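Local coordinates for protein N-acetyltransferase (Staphylococcus aureus subsp. aureus, PDB 4M85) that probably transfers an acetyl group from acetyl-coenzyme A to an amine of an acceptor not yet identified, at residues 5-10 / 59-64. Numbering follows the deposited sequence.
Sequences IRQARP and HILVYE
R6 reaches across the strand pair and grips E64 side-on, giving both its NE (2.6 Å) and its NH2 (2.9 Å) to the single carboxylate oxygen OE1 of E64. That oxygen lies in the guanidinium plane, yet the carboxylate is turned 67° against it, and both bonds fall on OE1. CG of R6 sits between the backbone N and the carbonyl carbon (chi1 52°), which brings one guanidinium face over CG2 of V62; NH1 of R9 lies above the opposite face. NH1 of R6 bonds to the carbonyl O of Q7, 3.0 Å away, and to D12 in a second salt bridge, and together these partners should hold the group's rotation. Beneath it, R6 and V62 form an antiparallel hydrogen-bonded pair, and A8 N, just past the strand, donates to I60 O (2.9 Å). Across the sheet, CG1 of I5 leans obliquely on CD2 of Y63 at 3.4 Å. The pair illustrates how a GNAT sheet begins: edge strand 4-7 lies antiparallel to 60-65, which in turn joins 68-77. Helix 130-140 covers the I5 and Y63 face, whereas I16 of helix 13-26 packs on A8, I60 and V62.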
ATOM      1  N   ILE A   5       2.992  16.972   1.129  1.00 24.06           N
ATOM      2  CA  ILE A   5       2.134  15.817   1.319  1.00 22.37           C
ATOM      3  C   ILE A   5       0.754  16.191   0.786  1.00 21.40           C
ATOM      4  O   ILE A   5       0.177  17.206   1.183  1.00 21.29           O
ATOM      5  CB  ILE A   5       2.097  15.392   2.791  1.00 22.39           C
ATOM      6  CG1 ILE A   5       3.482  14.874   3.216  1.00 21.24           C
ATOM      7  CG2 ILE A   5       1.048  14.306   3.020  1.00 21.51           C
ATOM      8  CD1 ILE A   5       3.662  14.827   4.715  1.00 22.13           C
ATOM      9  N   ARG A   6       0.264  15.404  -0.165  1.00 19.96           N
ATOM     10  CA  ARG A   6      -1.013  15.674  -0.818  1.00 20.65           C
ATOM     11  C   ARG A   6      -1.647  14.400  -1.340  1.00 21.26           C
ATOM     12  O   ARG A   6      -0.991  13.344  -1.427  1.00 18.55           O
ATOM     13  CB  ARG A   6      -0.809  16.636  -2.000  1.00 21.04           C
ATOM     14  CG  ARG A   6       0.283  16.189  -2.970  1.00 22.12           C
ATOM     15  CD  ARG A   6       0.163  16.791  -4.368  1.00 22.19           C
ATOM     16  NE  ARG A   6       1.223  16.283  -5.246  1.00 22.16           N
ATOM     17  CZ  ARG A   6       1.112  15.213  -6.039  1.00 21.85           C
ATOM     18  NH1 ARG A   6      -0.008  14.502  -6.093  1.00 21.74           N
ATOM     19  NH2 ARG A   6       2.136  14.839  -6.777  1.00 21.68           N
ATOM     20  N   GLN A   7      -2.916  14.509  -1.730  1.00 23.47           N
ATOM     21  CA  GLN A   7      -3.603  13.405  -2.366  1.00 24.41           C
ATOM     22  C   GLN A   7      -2.911  13.077  -3.668  1.00 23.38           C
ATOM     23  O   GLN A   7      -2.483  13.965  -4.402  1.00 23.80           O
ATOM     24  CB  GLN A   7      -5.063  13.728  -2.653  1.00 28.06           C
ATOM     25  CG  GLN A   7      -6.004  13.561  -1.482  1.00 32.22           C
ATOM     26  CD  GLN A   7      -6.221  12.115  -1.049  1.00 33.76           C
ATOM     27  OE1 GLN A   7      -6.442  11.871   0.135  1.00 36.88           O
ATOM     28  NE2 GLN A   7      -6.162  11.158  -1.990  1.00 33.55           N
ATOM     29  N   ALA A   8      -2.816  11.781  -3.957  1.00 22.38           N
ATOM     30  CA  ALA A   8      -2.306  11.305  -5.229  1.00 20.70           C
ATOM     31  C   ALA A   8      -3.202  11.831  -6.346  1.00 20.89           C
ATOM     32  O   ALA A   8      -4.382  12.102  -6.129  1.00 19.82           O
ATOM     33  CB  ALA A   8      -2.291   9.787  -5.237  1.00 21.14           C
ATOM     34  N   ARG A   9      -2.626  12.034  -7.521  1.00 21.14           N
ATOM     35  CA  ARG A   9      -3.389  12.346  -8.714  1.00 21.77           C
ATOM     36  C   ARG A   9      -3.116  11.253  -9.737  1.00 21.45           C
ATOM     37  O   ARG A   9      -2.132  10.527  -9.609  1.00 19.55           O
ATOM     38  CB  ARG A   9      -2.931  13.672  -9.290  1.00 24.61           C
ATOM     39  CG  ARG A   9      -3.114  14.880  -8.382  1.00 26.34           C
ATOM     40  CD  ARG A   9      -2.662  16.136  -9.125  1.00 27.94           C
ATOM     41  NE  ARG A   9      -2.358  17.238  -8.208  1.00 30.85           N
ATOM     42  CZ  ARG A   9      -1.135  17.700  -7.915  1.00 31.16           C
ATOM     43  NH1 ARG A   9      -0.040  17.190  -8.448  1.00 31.53           N
ATOM     44  NH2 ARG A   9      -1.016  18.709  -7.070  1.00 35.54           N
ATOM     45  N   PRO A  10      -3.967  11.142 -10.769  1.00 21.70           N
ATOM     46  CA  PRO A  10      -3.807  10.072 -11.766  1.00 21.45           C
ATOM     47  C   PRO A  10      -2.395   9.960 -12.325  1.00 22.53           C
ATOM     48  O   PRO A  10      -1.883   8.855 -12.512  1.00 19.94           O
ATOM     49  CB  PRO A  10      -4.795  10.489 -12.856  1.00 21.64           C
ATOM     50  CG  PRO A  10      -5.918  11.121 -12.088  1.00 22.00           C
ATOM     51  CD  PRO A  10      -5.280  11.808 -10.903  1.00 21.54           C
ATOM     52  N   HIS A  59      -7.065   6.408  -2.648  1.00 19.97           N
ATOM     53  CA  HIS A  59      -6.714   5.805  -1.382  1.00 17.45           C
ATOM     54  C   HIS A  59      -5.296   6.182  -0.982  1.00 17.52           C
ATOM     55  O   HIS A  59      -4.778   5.630  -0.015  1.00 16.00           O
ATOM     56  CB  HIS A  59      -6.790   4.269  -1.454  1.00 17.72           C
ATOM     57  CG  HIS A  59      -8.154   3.742  -1.757  1.00 17.16           C
ATOM     58  ND1 HIS A  59      -8.371   2.453  -2.190  1.00 15.92           N
ATOM     59  CD2 HIS A  59      -9.364   4.347  -1.732  1.00 17.19           C
ATOM     60  CE1 HIS A  59      -9.666   2.273  -2.366  1.00 16.81           C
ATOM     61  NE2 HIS A  59     -10.286   3.410  -2.119  1.00 16.85           N
ATOM     62  N   ILE A  60      -4.661   7.092  -1.734  1.00 17.76           N
ATOM     63  CA  ILE A  60      -3.222   7.302  -1.617  1.00 16.92           C
ATOM     64  C   ILE A  60      -2.874   8.758  -1.334  1.00 16.80           C
ATOM     65  O   ILE A  60      -3.385   9.664  -2.000  1.00 15.82           O
ATOM     66  CB  ILE A  60      -2.485   6.813  -2.886  1.00 16.92           C
ATOM     67  CG1 ILE A  60      -2.799   5.317  -3.129  1.00 16.46           C
ATOM     68  CG2 ILE A  60      -0.971   7.079  -2.761  1.00 16.72           C
ATOM     69  CD1 ILE A  60      -2.156   4.695  -4.358  1.00 16.51           C
ATOM     70  N   LEU A  61      -2.003   8.957  -0.327  1.00 17.48           N
ATOM     71  CA  LEU A  61      -1.271  10.214  -0.136  1.00 17.79           C
ATOM     72  C   LEU A  61       0.179  10.022  -0.580  1.00 18.14           C
ATOM     73  O   LEU A  61       0.789   8.986  -0.321  1.00 18.87           O
ATOM     74  CB  LEU A  61      -1.277  10.706   1.321  1.00 18.14           C
ATOM     75  CG  LEU A  61      -2.617  10.878   2.022  1.00 18.78           C
ATOM     76  CD1 LEU A  61      -2.327  11.324   3.433  1.00 19.31           C
ATOM     77  CD2 LEU A  61      -3.503  11.907   1.329  1.00 19.44           C
ATOM     78  N   VAL A  62       0.727  11.026  -1.253  1.00 17.73           N
ATOM     79  CA  VAL A  62       2.100  10.970  -1.707  1.00 17.89           C
ATOM     80  C   VAL A  62       2.893  12.066  -1.018  1.00 18.31           C
ATOM     81  O   VAL A  62       2.326  13.116  -0.648  1.00 18.36           O
ATOM     82  CB  VAL A  62       2.243  11.100  -3.247  1.00 17.21           C
ATOM     83  CG1 VAL A  62       1.451   9.998  -3.947  1.00 17.85           C
ATOM     84  CG2 VAL A  62       1.752  12.447  -3.752  1.00 17.82           C
ATOM     85  N   TYR A  63       4.187  11.785  -0.854  1.00 18.21           N
ATOM     86  CA  TYR A  63       5.192  12.785  -0.483  1.00 19.99           C
ATOM     87  C   TYR A  63       5.959  13.201  -1.746  1.00 20.02           C
ATOM     88  O   TYR A  63       6.729  12.429  -2.311  1.00 18.68           O
ATOM     89  CB  TYR A  63       6.147  12.245   0.577  1.00 20.00           C
ATOM     90  CG  TYR A  63       6.897  13.326   1.335  1.00 21.85           C
ATOM     91  CD1 TYR A  63       7.955  14.015   0.739  1.00 23.09           C
ATOM     92  CD2 TYR A  63       6.565  13.651   2.660  1.00 23.32           C
ATOM     93  CE1 TYR A  63       8.659  15.008   1.434  1.00 23.84           C
ATOM     94  CE2 TYR A  63       7.249  14.651   3.351  1.00 24.65           C
ATOM     95  CZ  TYR A  63       8.304  15.328   2.727  1.00 25.30           C
ATOM     96  OH  TYR A  63       9.021  16.307   3.400  1.00 25.22           O
ATOM     97  N   GLU A  64       5.707  14.423  -2.181  1.00 21.43           N
ATOM     98  CA  GLU A  64       6.313  14.978  -3.369  1.00 23.47           C
ATOM     99  C   GLU A  64       7.564  15.790  -2.982  1.00 25.13           C
ATOM    100  O   GLU A  64       7.463  16.731  -2.208  1.00 25.83           O
ATOM    101  CB  GLU A  64       5.288  15.854  -4.077  1.00 25.51           C
ATOM    102  CG  GLU A  64       5.762  16.422  -5.406  1.00 27.90           C
ATOM    103  CD  GLU A  64       4.804  17.431  -5.970  1.00 30.69           C
ATOM    104  OE1 GLU A  64       3.570  17.183  -5.931  1.00 34.09           O
ATOM    105  OE2 GLU A  64       5.291  18.483  -6.445  1.00 30.24           O
TER